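Local coordinates for prolyl-tRNA synthetase (Naegleria fowleri, PDB 6UYH), which probably activates proline with ATP to prolyl-adenylate and then transfers it to its cognate tRNA, as a class II aminoacyl-tRNA synthetase, at residues Ala228-Ala233 against Thr467-Ala472; Lys411-Arg416 against Gly433-Ile438. One frame throughout, in Å; residues are numbered along the deposited sequence.

Contact 1: residues Ala228-Ala233 against Thr467-Ala472; sequences ATNGRA and TGLTGA
R232 reaches the carbonyl of T470 with the end of its guanidinium, and this grip is the tight part of the contact. NH1 lies 2.9 Å from T470 O with an N-H...O angle of 153°, while NH2, 3.2 Å from the same T470 O, makes a more bent bond from well above the carbonyl plane. Both donors come from one face of that plane, and the oxygen stays close to the guanidinium plane. The chain runs extended from CG to NE, which carries the charge across to the loop. L469 CB lies over one guanidinium face, offset toward its rim, 3.6 Å from R232 NH1, while CD1 touches NE and CD. The packing is loose between N230 ND2 and L469 CD1, 4.4 Å apart, although ND2 is held by Y513 and D464. On the solvent side, partly exposed T470 turns its CB away and closes an ST turn, OG1 accepting from A472 N. G231 and R232 form a G1 bulge opposite I227 where the hairpin of strands 219-227 and 232-243 turns. A salt bridge from R232 NE to D464 ties the start of strand 232-243 to helix 462-466, whose Schellman end at exposed G468 leads toward strand 474-479.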
loop_
_atom_site.group_PDB
_atom_site.type_symbol
_atom_site.label_atom_id
_atom_site.label_comp_id
_atom_site.label_asym_id
_atom_site.label_seq_id
_atom_site.Cartn_x
_atom_site.Cartn_y
_atom_site.Cartn_z
ATOM N N ALA A 228 -12.107 -2.023 28.169
ATOM C CA ALA A 228 -12.639 -2.328 29.498
ATOM C C ALA A 228 -11.606 -2.147 30.607
ATOM O O ALA A 228 -11.975 -1.802 31.736
ATOM C CB ALA A 228 -13.186 -3.756 29.530
ATOM N N THR A 229 -10.320 -2.399 30.328
ATOM C CA THR A 229 -9.329 -2.399 31.406
ATOM C C THR A 229 -9.267 -1.047 32.111
ATOM O O THR A 229 -9.281 -0.979 33.343
ATOM C CB THR A 229 -7.946 -2.789 30.872
ATOM O OG1 THR A 229 -7.981 -4.150 30.430
ATOM C CG2 THR A 229 -6.895 -2.679 31.995
ATOM N N ASN A 230 -9.216 0.048 31.351
ATOM C CA ASN A 230 -9.196 1.368 31.971
ATOM C C ASN A 230 -10.455 2.176 31.681
ATOM O O ASN A 230 -10.487 3.377 31.972
ATOM C CB ASN A 230 -7.941 2.150 31.561
ATOM C CG ASN A 230 -7.794 2.308 30.065
ATOM O OD1 ASN A 230 -8.626 1.846 29.287
ATOM N ND2 ASN A 230 -6.717 2.977 29.649
ATOM N N GLY A 231 -11.500 1.542 31.156
ATOM C CA GLY A 231 -12.794 2.207 31.009
ATOM C C GLY A 231 -12.794 3.382 30.054
ATOM O O GLY A 231 -13.409 4.419 30.348
ATOM N N ARG A 232 -12.136 3.238 28.903
ATOM C CA ARG A 232 -11.963 4.326 27.952
ATOM C C ARG A 232 -12.499 3.935 26.588
ATOM O O ARG A 232 -12.254 2.827 26.107
ATOM C CB ARG A 232 -10.498 4.719 27.806
ATOM C CG ARG A 232 -9.944 5.268 29.074
ATOM C CD ARG A 232 -8.576 5.881 28.922
ATOM N NE ARG A 232 -8.223 6.419 30.228
ATOM C CZ ARG A 232 -8.324 7.698 30.570
ATOM N NH1 ARG A 232 -8.733 8.600 29.678
ATOM N NH2 ARG A 232 -8.002 8.065 31.804
ATOM N N ALA A 233 -13.211 4.864 25.966
ATOM C CA ALA A 233 -13.663 4.671 24.604
ATOM C C ALA A 233 -12.546 5.026 23.630
ATOM O O ALA A 233 -11.638 5.806 23.943
ATOM C CB ALA A 233 -14.899 5.527 24.332
ATOM N N THR A 467 0.320 8.043 30.408
ATOM C CA THR A 467 -0.014 7.949 28.992
ATOM C C THR A 467 -0.575 9.269 28.447
ATOM O O THR A 467 -0.992 9.335 27.284
ATOM C CB THR A 467 -0.996 6.780 28.782
ATOM O OG1 THR A 467 -0.447 5.600 29.380
ATOM C CG2 THR A 467 -1.242 6.470 27.306
ATOM N N GLY A 468 -0.559 10.327 29.255
ATOM C CA GLY A 468 -1.056 11.619 28.830
ATOM C C GLY A 468 -2.560 11.737 28.786
ATOM O O GLY A 468 -3.079 12.679 28.177
ATOM N N LEU A 469 -3.281 10.812 29.409
ATOM C CA LEU A 469 -4.733 10.807 29.340
ATOM C C LEU A 469 -5.328 11.688 30.439
ATOM O O LEU A 469 -4.643 12.137 31.353
ATOM C CB LEU A 469 -5.250 9.373 29.441
ATOM C CG LEU A 469 -4.619 8.409 28.431
ATOM C CD1 LEU A 469 -4.957 6.960 28.760
ATOM C CD2 LEU A 469 -5.063 8.744 27.006
ATOM N N THR A 470 -6.629 11.934 30.334
ATOM C CA THR A 470 -7.347 12.715 31.327
ATOM C C THR A 470 -8.517 11.908 31.875
ATOM O O THR A 470 -9.038 10.997 31.223
ATOM C CB THR A 470 -7.858 14.041 30.743
ATOM O OG1 THR A 470 -8.499 14.795 31.776
ATOM C CG2 THR A 470 -8.859 13.788 29.637
ATOM N N GLY A 471 -8.920 12.250 33.097
ATOM C CA GLY A 471 -10.126 11.686 33.652
ATOM C C GLY A 471 -11.394 12.370 33.210
ATOM O O GLY A 471 -12.484 11.938 33.591
ATOM N N ALA A 472 -11.285 13.427 32.408
ATOM C CA ALA A 472 -12.463 14.154 31.957
ATOM C C ALA A 472 -13.319 13.287 31.044
ATOM O O ALA A 472 -12.817 12.464 30.275
ATOM C CB ALA A 472 -12.059 15.425 31.215
#

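Contact 2: residues Lys411-Arg416 against Gly433-Ile438; sequences KEMNER and GNMCLI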
loop_
_atom_site.group_PDB
_atom_site.type_symbol
_atom_site.label_atom_id
_atom_site.label_comp_id
_atom_site.label_asym_id
_atom_site.label_seq_id
_atom_site.Cartn_x
_atom_site.Cartn_y
_atom_site.Cartn_z
ATOM N N LYS A 411 -20.347 -8.423 25.782
ATOM C CA LYS A 411 -20.948 -8.524 27.112
ATOM C C LYS A 411 -20.250 -7.596 28.099
ATOM O O LYS A 411 -20.912 -6.892 28.875
ATOM C CB LYS A 411 -20.897 -9.973 27.591
ATOM C CG LYS A 411 -21.434 -10.237 28.995
ATOM C CD LYS A 411 -21.269 -11.720 29.314
ATOM C CE LYS A 411 -21.095 -11.984 30.799
ATOM N NZ LYS A 411 -22.305 -11.608 31.557
ATOM N N GLU A 412 -18.914 -7.564 28.070
ATOM C CA GLU A 412 -18.172 -6.618 28.901
ATOM C C GLU A 412 -18.569 -5.181 28.584
ATOM O O GLU A 412 -18.827 -4.381 29.491
ATOM C CB GLU A 412 -16.667 -6.800 28.709
ATOM C CG GLU A 412 -16.108 -8.119 29.208
ATOM C CD GLU A 412 -14.591 -8.190 29.093
ATOM O OE1 GLU A 412 -13.947 -7.121 29.028
ATOM O OE2 GLU A 412 -14.042 -9.313 29.061
ATOM N N MET A 413 -18.619 -4.829 27.297
ATOM C CA MET A 413 -18.940 -3.450 26.934
ATOM C C MET A 413 -20.329 -3.054 27.429
ATOM O O MET A 413 -20.505 -1.987 28.033
ATOM C CB MET A 413 -18.836 -3.262 25.422
ATOM C CG MET A 413 -19.156 -1.822 24.988
ATOM S SD MET A 413 -18.854 -1.523 23.245
ATOM C CE MET A 413 -20.231 -2.418 22.547
ATOM N N ASN A 414 -21.328 -3.912 27.190
ATOM C CA ASN A 414 -22.705 -3.566 27.536
ATOM C C ASN A 414 -22.886 -3.448 29.044
ATOM O O ASN A 414 -23.652 -2.598 29.515
ATOM C CB ASN A 414 -23.673 -4.601 26.960
ATOM C CG ASN A 414 -23.888 -4.429 25.473
ATOM O OD1 ASN A 414 -23.814 -3.315 24.956
ATOM N ND2 ASN A 414 -24.161 -5.530 24.776
ATOM N N GLU A 415 -22.195 -4.296 29.813
ATOM C CA GLU A 415 -22.223 -4.192 31.271
ATOM C C GLU A 415 -21.633 -2.880 31.766
ATOM O O GLU A 415 -21.904 -2.481 32.906
ATOM C CB GLU A 415 -21.444 -5.349 31.906
ATOM C CG GLU A 415 -22.121 -6.709 31.842
ATOM C CD GLU A 415 -21.191 -7.851 32.249
ATOM O OE1 GLU A 415 -19.954 -7.655 32.266
ATOM O OE2 GLU A 415 -21.703 -8.949 32.547
ATOM N N ARG A 416 -20.823 -2.210 30.942
ATOM C CA ARG A 416 -20.118 -0.998 31.340
ATOM C C ARG A 416 -20.729 0.249 30.722
ATOM O O ARG A 416 -20.081 1.298 30.679
ATOM C CB ARG A 416 -18.638 -1.103 30.977
ATOM C CG ARG A 416 -17.949 -2.298 31.603
ATOM C CD ARG A 416 -17.542 -2.030 33.025
ATOM N NE ARG A 416 -16.374 -1.163 33.081
ATOM C CZ ARG A 416 -15.123 -1.593 32.925
ATOM N NH1 ARG A 416 -14.889 -2.882 32.708
ATOM N NH2 ARG A 416 -14.110 -0.735 32.986
ATOM N N GLY A 433 -15.135 3.547 35.801
ATOM C CA GLY A 433 -14.713 3.032 34.509
ATOM C C GLY A 433 -15.825 2.662 33.556
ATOM O O GLY A 433 -15.653 1.757 32.737
ATOM N N ASN A 434 -16.960 3.338 33.631
ATOM C CA ASN A 434 -18.089 3.064 32.762
ATOM C C ASN A 434 -18.254 4.166 31.730
ATOM O O ASN A 434 -17.772 5.290 31.899
ATOM C CB ASN A 434 -19.385 2.937 33.571
ATOM C CG ASN A 434 -19.349 1.790 34.547
ATOM O OD1 ASN A 434 -19.487 0.636 34.155
ATOM N ND2 ASN A 434 -19.173 2.099 35.838
ATOM N N MET A 435 -18.927 3.815 30.636
ATOM C CA MET A 435 -19.513 4.803 29.753
ATOM C C MET A 435 -20.917 5.116 30.250
ATOM O O MET A 435 -21.583 4.261 30.837
ATOM C CB MET A 435 -19.561 4.296 28.315
ATOM C CG MET A 435 -18.205 3.879 27.799
ATOM S SD MET A 435 -18.268 3.552 26.028
ATOM C CE MET A 435 -18.924 1.891 26.023
ATOM N N CYS A 436 -21.356 6.351 30.008
ATOM C CA CYS A 436 -22.574 6.876 30.603
ATOM C C CYS A 436 -23.518 7.373 29.519
ATOM O O CYS A 436 -23.109 8.135 28.640
ATOM C CB CYS A 436 -22.263 8.025 31.560
ATOM S SG CYS A 436 -21.092 7.580 32.853
ATOM N N LEU A 437 -24.784 6.970 29.613
ATOM C CA LEU A 437 -25.833 7.509 28.762
ATOM C C LEU A 437 -26.512 8.631 29.529
ATOM O O LEU A 437 -27.045 8.401 30.623
ATOM C CB LEU A 437 -26.849 6.435 28.373
ATOM C CG LEU A 437 -26.537 5.471 27.234
ATOM C CD1 LEU A 437 -27.540 4.316 27.276
ATOM C CD2 LEU A 437 -26.584 6.184 25.889
ATOM N N ILE A 438 -26.461 9.843 28.984
ATOM C CA ILE A 438 -27.002 10.993 29.707
ATOM C C ILE A 438 -28.115 11.645 28.893
ATOM O O ILE A 438 -28.097 11.594 27.653
ATOM C CB ILE A 438 -25.906 12.021 30.048
ATOM C CG1 ILE A 438 -25.334 12.670 28.783
ATOM C CG2 ILE A 438 -24.808 11.373 30.864
ATOM C CD1 ILE A 438 -24.561 13.953 29.063
HETATM O O HOH W 1 -21.044 -1.300 35.076
#
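R416 and G433 meet where the C-terminal part of helix 391-415 comes beside the Schellman motif, with G433 as C-prime residue, that closes helix 423-431 ahead of strand 435-440. The R416 side chain starts across N434, its CB 3.7 Å from N434 OD1. CG makes the loosest approach, 4.2 Å from N434 OD1; bends at chi2 (-82°) and chi3 (-75°) then fold the chain back, and CD passes 3.5 Å from the same N434 OD1. NE donates to G433 O at 3.0 Å, from above the carbonyl plane, and NH2 donates to G433 O at 2.9 Å, a side-on grip of two nitrogens on one oxygen, with CZ between the donors. NH2 has A228 O as a further partner. The amide of N434 stands almost perpendicular to the guanidinium; its ND2 bonds back to A429 O, and a water bridges its OD1 to E415 O. Beside these polar groups M413 and M435 pack, with M413 CG 3.9 Å from M435 CE, and F226 touches both. The parallel pairing of strands 417-419 and 435-440 begins with M435 N donating to R416 O at 2.8 Å, with a C=O...N angle of 173°.

Both contacts are partly buried, and each is built round an arginine that holds one backbone carbonyl with two nitrogens, end-on in contact 1 and side-on in contact 2. Both reach the same sheet, contact 1 through strand 232-243 and contact 2 through strand 435-440. Contact 1 joins a hairpin of the class II core to a loop of the C-terminal region, and its arginine has an acidic partner; contact 2 connects elements close in sequence, adding a backbone bond and a methionine pair. Their centres are 13 Å apart, and they touch through R416 NH2 and A228 O, 2.7 Å apart, while A233 CB packs on M435 SD. Contact 2 is nested within the loop that contact 1 closes.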